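Local atomic coordinates of conjugal transfer protein TRWB (Escherichia coli, PDB entry 1E9S), a protein that probably couples the relaxosome to the type IV secretion channel during bacterial conjugation, as a hexameric P-loop NTPase that binds DNA. Residues A[38-43]-A[71-76]; A[87-92]-A[284-289]; A[120-125]-A[231-236]; A[279-284]-A[307-312]. All blocks are in the same frame, centred on the assembly; numbering follows the deposited sequence.

Interaction 1: residues A[38-43]-A[71-76]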
loop_
_atom_site.group_PDB
_atom_site.type_symbol
_atom_site.label_atom_id
_atom_site.label_comp_id
_atom_site.label_asym_id
_atom_site.label_seq_id
_atom_site.Cartn_x
_atom_site.Cartn_y
_atom_site.Cartn_z
ATOM N N LYS A 38 43.875 -22.195 -10.509
ATOM C CA LYS A 38 43.005 -23.260 -10.026
ATOM C C LYS A 38 41.628 -22.643 -9.781
ATOM O O LYS A 38 41.510 -21.616 -9.117
ATOM C CB LYS A 38 43.539 -23.856 -8.720
ATOM C CG LYS A 38 44.855 -24.602 -8.825
ATOM C CD LYS A 38 45.191 -25.269 -7.492
ATOM C CE LYS A 38 46.433 -26.146 -7.580
ATOM N NZ LYS A 38 46.742 -26.808 -6.277
ATOM N N GLN A 39 40.590 -23.267 -10.314
ATOM C CA GLN A 39 39.247 -22.745 -10.152
ATOM C C GLN A 39 38.299 -23.690 -9.448
ATOM O O GLN A 39 38.590 -24.862 -9.237
ATOM C CB GLN A 39 38.657 -22.400 -11.513
ATOM C CG GLN A 39 39.259 -21.192 -12.166
ATOM C CD GLN A 39 38.962 -21.161 -13.645
ATOM O OE1 GLN A 39 39.445 -22.006 -14.397
ATOM N NE2 GLN A 39 38.155 -20.198 -14.072
ATOM N N VAL A 40 37.145 -23.143 -9.104
ATOM C CA VAL A 40 36.072 -23.857 -8.439
ATOM C C VAL A 40 35.019 -24.021 -9.542
ATOM O O VAL A 40 35.054 -23.299 -10.524
ATOM C CB VAL A 40 35.579 -22.989 -7.258
ATOM C CG1 VAL A 40 34.132 -22.631 -7.406
ATOM C CG2 VAL A 40 35.879 -23.685 -5.960
ATOM N N THR A 41 34.105 -24.972 -9.428
ATOM C CA THR A 41 33.113 -25.107 -10.493
ATOM C C THR A 41 31.662 -25.001 -10.047
ATOM O O THR A 41 31.282 -25.472 -8.972
ATOM C CB THR A 41 33.279 -26.432 -11.296
ATOM O OG1 THR A 41 33.231 -27.555 -10.413
ATOM C CG2 THR A 41 34.595 -26.435 -12.036
ATOM N N VAL A 42 30.862 -24.364 -10.895
ATOM C CA VAL A 42 29.444 -24.180 -10.648
ATOM C C VAL A 42 28.700 -24.912 -11.765
ATOM O O VAL A 42 28.749 -24.512 -12.927
ATOM C CB VAL A 42 29.070 -22.677 -10.639
ATOM C CG1 VAL A 42 27.599 -22.507 -10.294
ATOM C CG2 VAL A 42 29.909 -21.943 -9.596
ATOM N N ALA A 43 28.024 -25.997 -11.410
ATOM C CA ALA A 43 27.294 -26.776 -12.392
ATOM C C ALA A 43 28.231 -27.219 -13.522
ATOM O O ALA A 43 27.840 -27.277 -14.695
ATOM C CB ALA A 43 26.141 -25.961 -12.949
ATOM N N ARG A 71 27.336 -29.018 -3.297
ATOM C CA ARG A 71 28.248 -30.115 -2.987
ATOM C C ARG A 71 29.499 -30.028 -3.891
ATOM O O ARG A 71 30.632 -30.123 -3.415
ATOM C CB ARG A 71 27.503 -31.429 -3.219
ATOM C CG ARG A 71 28.027 -32.670 -2.526
ATOM C CD ARG A 71 27.145 -33.106 -1.349
ATOM N NE ARG A 71 25.732 -33.294 -1.682
ATOM C CZ ARG A 71 25.272 -34.081 -2.649
ATOM N NH1 ARG A 71 26.109 -34.774 -3.408
ATOM N NH2 ARG A 71 23.964 -34.182 -2.855
ATOM N N GLU A 72 29.285 -29.839 -5.193
ATOM C CA GLU A 72 30.380 -29.726 -6.159
ATOM C C GLU A 72 31.213 -28.471 -5.941
ATOM O O GLU A 72 32.428 -28.474 -6.101
ATOM C CB GLU A 72 29.825 -29.706 -7.580
ATOM C CG GLU A 72 30.804 -29.161 -8.606
ATOM C CD GLU A 72 30.187 -29.010 -9.982
ATOM O OE1 GLU A 72 29.037 -29.486 -10.178
ATOM O OE2 GLU A 72 30.861 -28.420 -10.865
ATOM N N LEU A 73 30.537 -27.389 -5.587
ATOM C CA LEU A 73 31.201 -26.120 -5.346
ATOM C C LEU A 73 32.104 -26.259 -4.123
ATOM O O LEU A 73 33.244 -25.801 -4.127
ATOM C CB LEU A 73 30.155 -25.035 -5.096
ATOM C CG LEU A 73 30.409 -23.658 -5.683
ATOM C CD1 LEU A 73 29.296 -22.723 -5.237
ATOM C CD2 LEU A 73 31.754 -23.161 -5.244
ATOM N N ALA A 74 31.585 -26.895 -3.076
ATOM C CA ALA A 74 32.351 -27.097 -1.852
ATOM C C ALA A 74 33.535 -28.025 -2.097
ATOM O O ALA A 74 34.646 -27.761 -1.648
ATOM C CB ALA A 74 31.458 -27.669 -0.775
ATOM N N TYR A 75 33.286 -29.117 -2.813
ATOM C CA TYR A 75 34.320 -30.086 -3.137
ATOM C C TYR A 75 35.485 -29.441 -3.889
ATOM O O TYR A 75 36.625 -29.493 -3.431
ATOM C CB TYR A 75 33.714 -31.203 -3.978
ATOM C CG TYR A 75 34.659 -32.319 -4.308
ATOM C CD1 TYR A 75 35.343 -32.990 -3.299
ATOM C CD2 TYR A 75 34.865 -32.715 -5.627
ATOM C CE1 TYR A 75 36.212 -34.029 -3.588
ATOM C CE2 TYR A 75 35.734 -33.759 -5.935
ATOM C CZ TYR A 75 36.407 -34.412 -4.907
ATOM O OH TYR A 75 37.289 -35.437 -5.186
ATOM N N THR A 76 35.203 -28.826 -5.034
ATOM C CA THR A 76 36.255 -28.190 -5.819
ATOM C C THR A 76 36.951 -27.058 -5.072
ATOM O O THR A 76 38.088 -26.714 -5.375
ATOM C CB THR A 76 35.714 -27.655 -7.164
ATOM O OG1 THR A 76 34.592 -26.798 -6.933
ATOM C CG2 THR A 76 35.293 -28.795 -8.044
HETATM O O HOH W 1 39.626 -26.913 -7.878
#
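T41 and E72 make the shortest bond of this contact. T41 OG1 donates to E72 OE2 at 2.6 Å. The carboxylate oxygen uses its anti lone pair, the one turned away from OE1. E72 CG stands opposite the backbone N (chi1 162°) and the chain runs on extended, which carries the carboxylate out from helix 66-79 to the strand. The same OE2 also accepts from the backbone N of G44. The second bond joins T41 N to T76 OG1 at 3.1 Å and is nearly straight (166°). T76 OG1 in turn donates to E72 O, 2.9 Å away, one helical turn back. That carbonyl also takes the T76 N-H. One water donates to both Q39 O and T76 O and bridges the edge of the contact.

Packing lies on the inner side. V40 CG1 meets L73 CD2 at 3.3 Å, and the two side chains cross at a slant. Both also touch W282 of strand 281-285. V42 CG2 adds a looser contact with L73 CG. The helix is the one that follows the probable Walker A loop. Accepting from T41 N and donating to E72 O should hold the T76 hydroxyl in one rotation, and the helix holds the short strand 41-42 through side-chain oxygens.

Interaction 2: residues A[87-92]-A[284-289]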
loop_
_atom_site.group_PDB
_atom_site.type_symbol
_atom_site.label_atom_id
_atom_site.label_comp_id
_atom_site.label_asym_id
_atom_site.label_seq_id
_atom_site.Cartn_x
_atom_site.Cartn_y
_atom_site.Cartn_z
ATOM N N VAL A 87 26.625 -23.648 6.552
ATOM C CA VAL A 87 25.366 -23.759 7.267
ATOM C C VAL A 87 24.885 -25.070 6.686
ATOM O O VAL A 87 24.409 -25.127 5.562
ATOM C CB VAL A 87 24.413 -22.626 6.907
ATOM C CG1 VAL A 87 23.014 -22.933 7.455
ATOM C CG2 VAL A 87 24.939 -21.321 7.476
ATOM N N ASP A 88 25.024 -26.123 7.475
ATOM C CA ASP A 88 24.733 -27.472 7.029
ATOM C C ASP A 88 23.559 -28.238 7.659
ATOM O O ASP A 88 23.704 -28.916 8.678
ATOM C CB ASP A 88 26.038 -28.248 7.178
ATOM C CG ASP A 88 25.944 -29.629 6.688
ATOM O OD1 ASP A 88 25.361 -29.844 5.610
ATOM O OD2 ASP A 88 26.475 -30.504 7.386
ATOM N N PRO A 89 22.375 -28.158 7.035
ATOM C CA PRO A 89 21.188 -28.848 7.549
ATOM C C PRO A 89 21.388 -30.358 7.563
ATOM O O PRO A 89 21.773 -30.946 6.549
ATOM C CB PRO A 89 20.091 -28.444 6.562
ATOM C CG PRO A 89 20.581 -27.196 5.956
ATOM C CD PRO A 89 22.053 -27.417 5.805
ATOM N N ASN A 90 21.121 -30.980 8.708
ATOM C CA ASN A 90 21.252 -32.432 8.863
ATOM C C ASN A 90 22.680 -32.960 8.774
ATOM O O ASN A 90 22.888 -34.169 8.730
ATOM C CB ASN A 90 20.414 -33.180 7.821
ATOM C CG ASN A 90 18.927 -32.969 7.989
ATOM O OD1 ASN A 90 18.372 -33.149 9.075
ATOM N ND2 ASN A 90 18.263 -32.600 6.898
ATOM N N GLY A 91 23.657 -32.065 8.731
ATOM C CA GLY A 91 25.038 -32.502 8.659
ATOM C C GLY A 91 25.403 -33.259 7.399
ATOM O O GLY A 91 26.304 -34.088 7.425
ATOM N N ASP A 92 24.718 -32.978 6.298
ATOM C CA ASP A 92 25.015 -33.649 5.047
ATOM C C ASP A 92 26.412 -33.325 4.509
ATOM O O ASP A 92 27.135 -34.212 4.060
ATOM C CB ASP A 92 23.996 -33.286 3.980
ATOM C CG ASP A 92 24.342 -33.913 2.632
ATOM O OD1 ASP A 92 24.294 -35.167 2.525
ATOM O OD2 ASP A 92 24.686 -33.153 1.690
ATOM N N PHE A 284 28.798 -20.666 3.156
ATOM C CA PHE A 284 27.722 -21.383 2.498
ATOM C C PHE A 284 26.479 -21.269 3.345
ATOM O O PHE A 284 26.337 -21.950 4.355
ATOM C CB PHE A 284 28.068 -22.861 2.326
ATOM C CG PHE A 284 28.939 -23.151 1.154
ATOM C CD1 PHE A 284 30.293 -22.827 1.184
ATOM C CD2 PHE A 284 28.421 -23.758 0.019
ATOM C CE1 PHE A 284 31.121 -23.102 0.101
ATOM C CE2 PHE A 284 29.247 -24.037 -1.071
ATOM C CZ PHE A 284 30.597 -23.708 -1.026
ATOM N N ILE A 285 25.583 -20.384 2.939
ATOM C CA ILE A 285 24.333 -20.202 3.650
ATOM C C ILE A 285 23.328 -21.045 2.901
ATOM O O ILE A 285 22.848 -20.657 1.845
ATOM C CB ILE A 285 23.866 -18.753 3.619
ATOM C CG1 ILE A 285 24.893 -17.871 4.312
ATOM C CG2 ILE A 285 22.522 -18.645 4.293
ATOM C CD1 ILE A 285 24.577 -16.413 4.268
ATOM N N ASP A 286 23.022 -22.211 3.439
ATOM C CA ASP A 286 22.081 -23.096 2.787
ATOM C C ASP A 286 20.907 -22.317 2.193
ATOM O O ASP A 286 20.900 -22.017 1.006
ATOM C CB ASP A 286 21.570 -24.136 3.771
ATOM C CG ASP A 286 20.840 -25.253 3.073
ATOM O OD1 ASP A 286 21.463 -25.882 2.188
ATOM O OD2 ASP A 286 19.654 -25.496 3.393
ATOM N N GLU A 287 19.915 -22.006 3.018
ATOM C CA GLU A 287 18.749 -21.247 2.580
ATOM C C GLU A 287 18.729 -19.913 3.306
ATOM O O GLU A 287 18.409 -19.841 4.487
ATOM C CB GLU A 287 17.468 -22.022 2.866
ATOM C CG GLU A 287 17.134 -23.015 1.776
ATOM C CD GLU A 287 16.892 -22.344 0.432
ATOM O OE1 GLU A 287 16.652 -21.118 0.406
ATOM O OE2 GLU A 287 16.935 -23.044 -0.598
ATOM N N LEU A 288 19.077 -18.861 2.582
ATOM C CA LEU A 288 19.152 -17.527 3.145
ATOM C C LEU A 288 17.903 -17.068 3.881
ATOM O O LEU A 288 17.986 -16.496 4.972
ATOM C CB LEU A 288 19.494 -16.532 2.045
ATOM C CG LEU A 288 19.787 -15.112 2.504
ATOM C CD1 LEU A 288 20.787 -15.137 3.639
ATOM C CD2 LEU A 288 20.343 -14.316 1.329
ATOM N N ALA A 289 16.742 -17.324 3.291
ATOM C CA ALA A 289 15.477 -16.915 3.886
ATOM C C ALA A 289 15.035 -17.774 5.067
ATOM O O ALA A 289 13.976 -17.542 5.638
ATOM C CB ALA A 289 14.397 -16.901 2.830
#
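V87 has the most surface buried here, and it lies against the turn of chain from F284 to D286. Its N donates to F284 O at 2.8 Å, with an N-H...O angle of 165°. This is a bond between neighbouring parallel strands, 83-89 and 281-285, in the central sheet of the P-loop NTPase fold. V87 CB sits 3.3 Å from the same F284 O. CG2 lies beside I285 CA at 4.0 Å, while CG1 is opposite the backbone N (chi1 169°) and comes near D286 CB.

D286 comes next in buried surface. The chain turns a corner at this residue, and its side chain crosses V87 at about a right angle. D286 CB is 3.5 Å from V87 O. Its carboxylate lies against the ring of P89, where OD2 is 3.2 Å from P89 CG. This is a contact of an oxygen with a ring carbon, not a hydrogen bond. W247 of strand 243-247 also packs on V87 and P89.

Past P89 the chain turns into helix 92-97. On the other segment, E287 makes a salt bridge with K66 of the probable Walker A motif. The position of D286 and E287 at the strand end fits a Walker B motif. Across these segments one backbone bond is backed by V87 against backbone and by D286 against P89, and the acidic groups gather near the probable nucleotide site.

Interaction 3: residues A[120-125]-A[231-236]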
loop_
_atom_site.group_PDB
_atom_site.type_symbol
_atom_site.label_atom_id
_atom_site.label_comp_id
_atom_site.label_asym_id
_atom_site.label_seq_id
_atom_site.Cartn_x
_atom_site.Cartn_y
_atom_site.Cartn_z
ATOM N N GLU A 120 33.678 -13.835 21.764
ATOM C CA GLU A 120 33.962 -12.995 20.602
ATOM C C GLU A 120 34.282 -11.554 20.966
ATOM O O GLU A 120 34.689 -10.773 20.117
ATOM C CB GLU A 120 32.775 -12.983 19.635
ATOM C CG GLU A 120 32.212 -14.319 19.237
ATOM C CD GLU A 120 33.248 -15.249 18.685
ATOM O OE1 GLU A 120 34.208 -14.772 18.061
ATOM O OE2 GLU A 120 33.091 -16.463 18.872
ATOM N N ILE A 121 34.089 -11.202 22.228
ATOM C CA ILE A 121 34.344 -9.850 22.689
ATOM C C ILE A 121 35.828 -9.572 22.919
ATOM O O ILE A 121 36.492 -10.251 23.697
ATOM C CB ILE A 121 33.559 -9.557 23.995
ATOM C CG1 ILE A 121 32.071 -9.875 23.782
ATOM C CG2 ILE A 121 33.748 -8.087 24.405
ATOM C CD1 ILE A 121 31.444 -9.170 22.597
ATOM N N ARG A 122 36.344 -8.567 22.225
ATOM C CA ARG A 122 37.738 -8.174 22.364
ATOM C C ARG A 122 37.847 -6.734 22.823
ATOM O O ARG A 122 38.605 -6.420 23.738
ATOM C CB ARG A 122 38.459 -8.355 21.043
ATOM C CG ARG A 122 38.494 -9.805 20.673
ATOM C CD ARG A 122 39.420 -10.046 19.542
ATOM N NE ARG A 122 39.511 -11.462 19.235
ATOM C CZ ARG A 122 40.182 -11.940 18.197
ATOM N NH1 ARG A 122 40.811 -11.106 17.384
ATOM N NH2 ARG A 122 40.217 -13.244 17.967
ATOM N N ASN A 123 37.070 -5.864 22.189
ATOM C CA ASN A 123 37.058 -4.446 22.523
ATOM C C ASN A 123 35.693 -4.052 23.052
ATOM O O ASN A 123 34.802 -4.892 23.126
ATOM C CB ASN A 123 37.420 -3.642 21.289
ATOM C CG ASN A 123 38.777 -4.046 20.735
ATOM O OD1 ASN A 123 39.799 -3.833 21.375
ATOM N ND2 ASN A 123 38.788 -4.660 19.556
ATOM N N ASP A 124 35.517 -2.789 23.432
ATOM C CA ASP A 124 34.224 -2.387 23.969
ATOM C C ASP A 124 33.143 -2.267 22.899
ATOM O O ASP A 124 31.959 -2.521 23.165
ATOM C CB ASP A 124 34.294 -1.071 24.748
ATOM C CG ASP A 124 33.028 -0.851 25.620
ATOM O OD1 ASP A 124 32.891 -1.517 26.681
ATOM O OD2 ASP A 124 32.153 -0.041 25.236
ATOM N N TYR A 125 33.541 -1.888 21.689
ATOM C CA TYR A 125 32.572 -1.741 20.619
ATOM C C TYR A 125 32.039 -3.082 20.138
ATOM O O TYR A 125 31.115 -3.127 19.340
ATOM C CB TYR A 125 33.159 -0.923 19.451
ATOM C CG TYR A 125 34.181 -1.607 18.567
ATOM C CD1 TYR A 125 35.529 -1.660 18.933
ATOM C CD2 TYR A 125 33.803 -2.224 17.378
ATOM C CE1 TYR A 125 36.480 -2.322 18.141
ATOM C CE2 TYR A 125 34.744 -2.888 16.577
ATOM C CZ TYR A 125 36.086 -2.940 16.969
ATOM O OH TYR A 125 37.015 -3.651 16.229
ATOM N N ILE A 231 34.881 -17.929 17.132
ATOM C CA ILE A 231 34.818 -17.888 15.677
ATOM C C ILE A 231 35.834 -16.885 15.140
ATOM O O ILE A 231 36.424 -17.098 14.081
ATOM C CB ILE A 231 33.393 -17.507 15.205
ATOM C CG1 ILE A 231 32.407 -18.576 15.687
ATOM C CG2 ILE A 231 33.338 -17.372 13.683
ATOM C CD1 ILE A 231 30.961 -18.293 15.376
ATOM N N ARG A 232 36.045 -15.802 15.881
ATOM C CA ARG A 232 36.996 -14.782 15.482
ATOM C C ARG A 232 38.400 -15.349 15.440
ATOM O O ARG A 232 39.124 -15.143 14.473
ATOM C CB ARG A 232 36.960 -13.609 16.451
ATOM C CG ARG A 232 35.637 -12.904 16.470
ATOM C CD ARG A 232 35.713 -11.626 17.257
ATOM N NE ARG A 232 36.592 -10.662 16.617
ATOM C CZ ARG A 232 36.784 -9.430 17.067
ATOM N NH1 ARG A 232 36.157 -9.015 18.161
ATOM N NH2 ARG A 232 37.605 -8.613 16.426
ATOM N N SER A 233 38.787 -16.051 16.497
ATOM C CA SER A 233 40.108 -16.652 16.568
ATOM C C SER A 233 40.225 -17.719 15.495
ATOM O O SER A 233 41.257 -17.854 14.835
ATOM C CB SER A 233 40.325 -17.279 17.932
ATOM O OG SER A 233 40.218 -16.306 18.937
ATOM N N TRP A 234 39.155 -18.484 15.330
ATOM C CA TRP A 234 39.122 -19.536 14.329
ATOM C C TRP A 234 39.416 -18.943 12.946
ATOM O O TRP A 234 40.189 -19.500 12.167
ATOM C CB TRP A 234 37.750 -20.216 14.332
ATOM C CG TRP A 234 37.584 -21.203 13.226
ATOM C CD1 TRP A 234 38.081 -22.478 13.175
ATOM C CD2 TRP A 234 36.910 -20.989 11.984
ATOM N NE1 TRP A 234 37.755 -23.070 11.978
ATOM C CE2 TRP A 234 37.036 -22.177 11.227
ATOM C CE3 TRP A 234 36.212 -19.905 11.432
ATOM C CZ2 TRP A 234 36.487 -22.314 9.948
ATOM C CZ3 TRP A 234 35.666 -20.039 10.160
ATOM C CH2 TRP A 234 35.806 -21.238 9.432
ATOM N N LEU A 235 38.792 -17.810 12.652
ATOM C CA LEU A 235 38.980 -17.133 11.373
ATOM C C LEU A 235 40.430 -16.693 11.169
ATOM O O LEU A 235 40.918 -16.630 10.038
ATOM C CB LEU A 235 38.066 -15.899 11.285
ATOM C CG LEU A 235 36.562 -16.047 11.042
ATOM C CD1 LEU A 235 35.861 -14.735 11.311
ATOM C CD2 LEU A 235 36.323 -16.500 9.625
ATOM N N GLU A 236 41.111 -16.391 12.268
ATOM C CA GLU A 236 42.494 -15.941 12.211
ATOM C C GLU A 236 43.506 -17.083 12.114
ATOM O O GLU A 236 44.628 -16.889 11.643
ATOM C CB GLU A 236 42.804 -15.084 13.431
ATOM C CG GLU A 236 41.854 -13.944 13.593
ATOM C CD GLU A 236 42.182 -13.102 14.791
ATOM O OE1 GLU A 236 42.321 -13.668 15.902
ATOM O OE2 GLU A 236 42.297 -11.869 14.616
#
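The E120 carboxylate accepts backbone N-H groups from the first turn of helix 231-236, in a helical part of this P-loop NTPase-type protein. E120 lies in the loop that leads into helix 126-134. Its chain bends at chi2 (-54°), which turns the carboxylate back to the helix. OE2 accepts from I231 N at 2.9 Å through its syn lone pair, and also from W115 NE1. OE1 takes the N-H of R232, though its position is less sure. The carbonyl of E120 is used as well: R232 NH1 donates to E120 O at 3.0 Å, close to the guanidinium plane. R232 NH1 has a salt bridge to D126 too.

R122 follows, extended from CG to NE. It slides past R232 in the opposite direction, and the two guanidinium groups stack with planes 15° apart and centres 4.4 Å apart. R122 CD lies over the centre of the R232 group. Nearby carboxylates probably offset the like charges, D126 for R232 and E236 for R122.

At its far end R122 forms a salt bridge with E236. R122 NH1 makes a weak bond to OE2, and NH2 a weak one to S233 OG. R122 NH2 donates to E236 OE1 at 3.0 Å, meeting that oxygen from above the carboxylate plane.

Interaction 4: residues A[279-284]-A[307-312]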
loop_
_atom_site.group_PDB
_atom_site.type_symbol
_atom_site.label_atom_id
_atom_site.label_comp_id
_atom_site.label_asym_id
_atom_site.label_seq_id
_atom_site.Cartn_x
_atom_site.Cartn_y
_atom_site.Cartn_z
ATOM N N ARG A 279 44.046 -15.127 1.487
ATOM C CA ARG A 279 42.889 -15.752 2.126
ATOM C C ARG A 279 41.635 -15.860 1.273
ATOM O O ARG A 279 41.261 -14.925 0.566
ATOM C CB ARG A 279 42.539 -15.036 3.424
ATOM C CG ARG A 279 41.425 -15.726 4.211
ATOM C CD ARG A 279 41.331 -15.101 5.577
ATOM N NE ARG A 279 41.594 -13.672 5.461
ATOM C CZ ARG A 279 42.283 -12.956 6.340
ATOM N NH1 ARG A 279 42.790 -13.525 7.430
ATOM N NH2 ARG A 279 42.475 -11.669 6.110
ATOM N N ARG A 280 40.993 -17.022 1.364
ATOM C CA ARG A 280 39.767 -17.322 0.635
ATOM C C ARG A 280 38.833 -18.090 1.565
ATOM O O ARG A 280 39.038 -19.280 1.802
ATOM C CB ARG A 280 40.053 -18.189 -0.596
ATOM C CG ARG A 280 40.916 -17.566 -1.663
ATOM C CD ARG A 280 40.972 -18.484 -2.879
ATOM N NE ARG A 280 41.439 -19.828 -2.534
ATOM C CZ ARG A 280 42.718 -20.170 -2.386
ATOM N NH1 ARG A 280 43.674 -19.274 -2.587
ATOM N NH2 ARG A 280 43.047 -21.412 -2.057
ATOM N N LEU A 281 37.812 -17.411 2.085
ATOM C CA LEU A 281 36.845 -18.030 2.989
ATOM C C LEU A 281 35.456 -18.045 2.361
ATOM O O LEU A 281 34.966 -17.021 1.901
ATOM C CB LEU A 281 36.817 -17.267 4.326
ATOM C CG LEU A 281 36.076 -17.743 5.598
ATOM C CD1 LEU A 281 34.612 -17.405 5.537
ATOM C CD2 LEU A 281 36.269 -19.212 5.792
ATOM N N TRP A 282 34.832 -19.214 2.333
ATOM C CA TRP A 282 33.496 -19.358 1.778
ATOM C C TRP A 282 32.439 -19.428 2.859
ATOM O O TRP A 282 32.622 -20.092 3.874
ATOM C CB TRP A 282 33.373 -20.630 0.955
ATOM C CG TRP A 282 34.174 -20.636 -0.274
ATOM C CD1 TRP A 282 35.496 -20.939 -0.391
ATOM C CD2 TRP A 282 33.704 -20.344 -1.594
ATOM N NE1 TRP A 282 35.883 -20.860 -1.709
ATOM C CE2 TRP A 282 34.804 -20.498 -2.471
ATOM C CE3 TRP A 282 32.459 -19.969 -2.124
ATOM C CZ2 TRP A 282 34.699 -20.290 -3.854
ATOM C CZ3 TRP A 282 32.354 -19.759 -3.503
ATOM C CH2 TRP A 282 33.471 -19.922 -4.351
ATOM N N LEU A 283 31.330 -18.740 2.637
ATOM C CA LEU A 283 30.236 -18.777 3.581
ATOM C C LEU A 283 29.104 -19.424 2.813
ATOM O O LEU A 283 28.537 -18.823 1.901
ATOM C CB LEU A 283 29.816 -17.373 4.009
ATOM C CG LEU A 283 29.066 -17.236 5.346
ATOM C CD1 LEU A 283 28.134 -16.052 5.249
ATOM C CD2 LEU A 283 28.277 -18.493 5.687
ATOM N N PHE A 284 28.798 -20.666 3.156
ATOM C CA PHE A 284 27.722 -21.383 2.498
ATOM C C PHE A 284 26.479 -21.269 3.345
ATOM O O PHE A 284 26.337 -21.950 4.355
ATOM C CB PHE A 284 28.068 -22.861 2.326
ATOM C CG PHE A 284 28.939 -23.151 1.154
ATOM C CD1 PHE A 284 30.293 -22.827 1.184
ATOM C CD2 PHE A 284 28.421 -23.758 0.019
ATOM C CE1 PHE A 284 31.121 -23.102 0.101
ATOM C CE2 PHE A 284 29.247 -24.037 -1.071
ATOM C CZ PHE A 284 30.597 -23.708 -1.026
ATOM N N ALA A 307 38.931 -9.271 2.956
ATOM C CA ALA A 307 39.030 -10.422 3.849
ATOM C C ALA A 307 38.962 -11.723 3.048
ATOM O O ALA A 307 39.235 -12.806 3.566
ATOM C CB ALA A 307 37.908 -10.383 4.872
ATOM N N GLY A 308 38.587 -11.604 1.778
ATOM C CA GLY A 308 38.487 -12.761 0.908
ATOM C C GLY A 308 37.232 -13.577 1.099
ATOM O O GLY A 308 37.239 -14.769 0.844
ATOM N N LEU A 309 36.150 -12.938 1.537
ATOM C CA LEU A 309 34.868 -13.616 1.780
ATOM C C LEU A 309 34.142 -13.908 0.474
ATOM O O LEU A 309 34.115 -13.080 -0.432
ATOM C CB LEU A 309 33.975 -12.744 2.683
ATOM C CG LEU A 309 32.808 -13.303 3.518
ATOM C CD1 LEU A 309 31.533 -12.684 3.053
ATOM C CD2 LEU A 309 32.718 -14.809 3.431
ATOM N N ARG A 310 33.556 -15.093 0.394
ATOM C CA ARG A 310 32.803 -15.530 -0.773
ATOM C C ARG A 310 31.537 -16.166 -0.230
ATOM O O ARG A 310 31.602 -17.178 0.468
ATOM C CB ARG A 310 33.591 -16.573 -1.547
ATOM C CG ARG A 310 34.898 -16.079 -2.076
ATOM C CD ARG A 310 35.876 -17.217 -2.155
ATOM N NE ARG A 310 36.967 -16.874 -3.044
ATOM C CZ ARG A 310 37.793 -15.860 -2.846
ATOM N NH1 ARG A 310 37.662 -15.097 -1.772
ATOM N NH2 ARG A 310 38.756 -15.624 -3.723
ATOM N N VAL A 311 30.386 -15.581 -0.534
ATOM C CA VAL A 311 29.134 -16.118 -0.030
ATOM C C VAL A 311 28.333 -16.810 -1.112
ATOM O O VAL A 311 28.208 -16.313 -2.222
ATOM C CB VAL A 311 28.240 -15.015 0.595
ATOM C CG1 VAL A 311 27.002 -15.633 1.185
ATOM C CG2 VAL A 311 28.984 -14.262 1.657
ATOM N N VAL A 312 27.799 -17.971 -0.769
ATOM C CA VAL A 312 26.964 -18.751 -1.669
ATOM C C VAL A 312 25.666 -18.951 -0.900
ATOM O O VAL A 312 25.656 -19.562 0.166
ATOM C CB VAL A 312 27.594 -20.150 -1.991
ATOM C CG1 VAL A 312 26.628 -20.991 -2.825
ATOM C CG2 VAL A 312 28.908 -19.989 -2.736
#
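R310 lays its aliphatic chain over one face of the W282 indole. R310 CD stands 3.7 Å from the centroid of the five-membered ring, a CH-pi contact 21° off the ring normal. The chain is extended from CG to NE, which takes the guanidinium past the indole. There R280 CG covers one face of that group, 3.6 Å from R310 NH2. The charges have partners elsewhere: R310 NE pairs with E52, and R280 NH2 with D82. D82 also accepts from W282 NE1. V312 CG2 reaches the rim of the same indole, 3.5 Å from W282 CZ3.

Strands 281-285 and 309-315 are parallel neighbours in the central sheet, joined by a beta-alpha-beta crossover through helix 297-303. Their pairing runs in regular steps. L281 N bonds to G308 O, and R310 N to L281 O. L283 N then bonds to R310 O at 2.7 Å, and V312 N to L283 O.

On the face opposite W282, L309 CD2 touches both L281 CD1 (3.8 Å) and L283 CB (3.9 Å). V311 lies alongside L283. The G308 CA-H points to R279 O, 3.5 Å from CA. Ahead of the strand, R279 bends at chi3 and its NE donates to A307 O at 3.1 Å, while P274 O holds R279 NH2.

How the interactions relate
Interactions 2 and 4 are the buried ones. They share F284 and join strand 281-285 to its two neighbours in the central sheet, 83-89 and 309-315. Interaction 4 spans several strand pairs, with backbone bonds and apolar packing. Interaction 2 lies at the strand ends and has one backbone bond, V87 against backbone, and an acid beside a proline ring. Interaction 1 is partly buried on one face of this sheet. L73 packs on W282 and V312, and A74 on F284, while the polar bonds of interaction 1 use threonine and glutamate side chains. Interaction 3 is more peripheral and mostly charged. It reaches interaction 4 through W234 and L235, which touch L281, on the face away from helix 66-79.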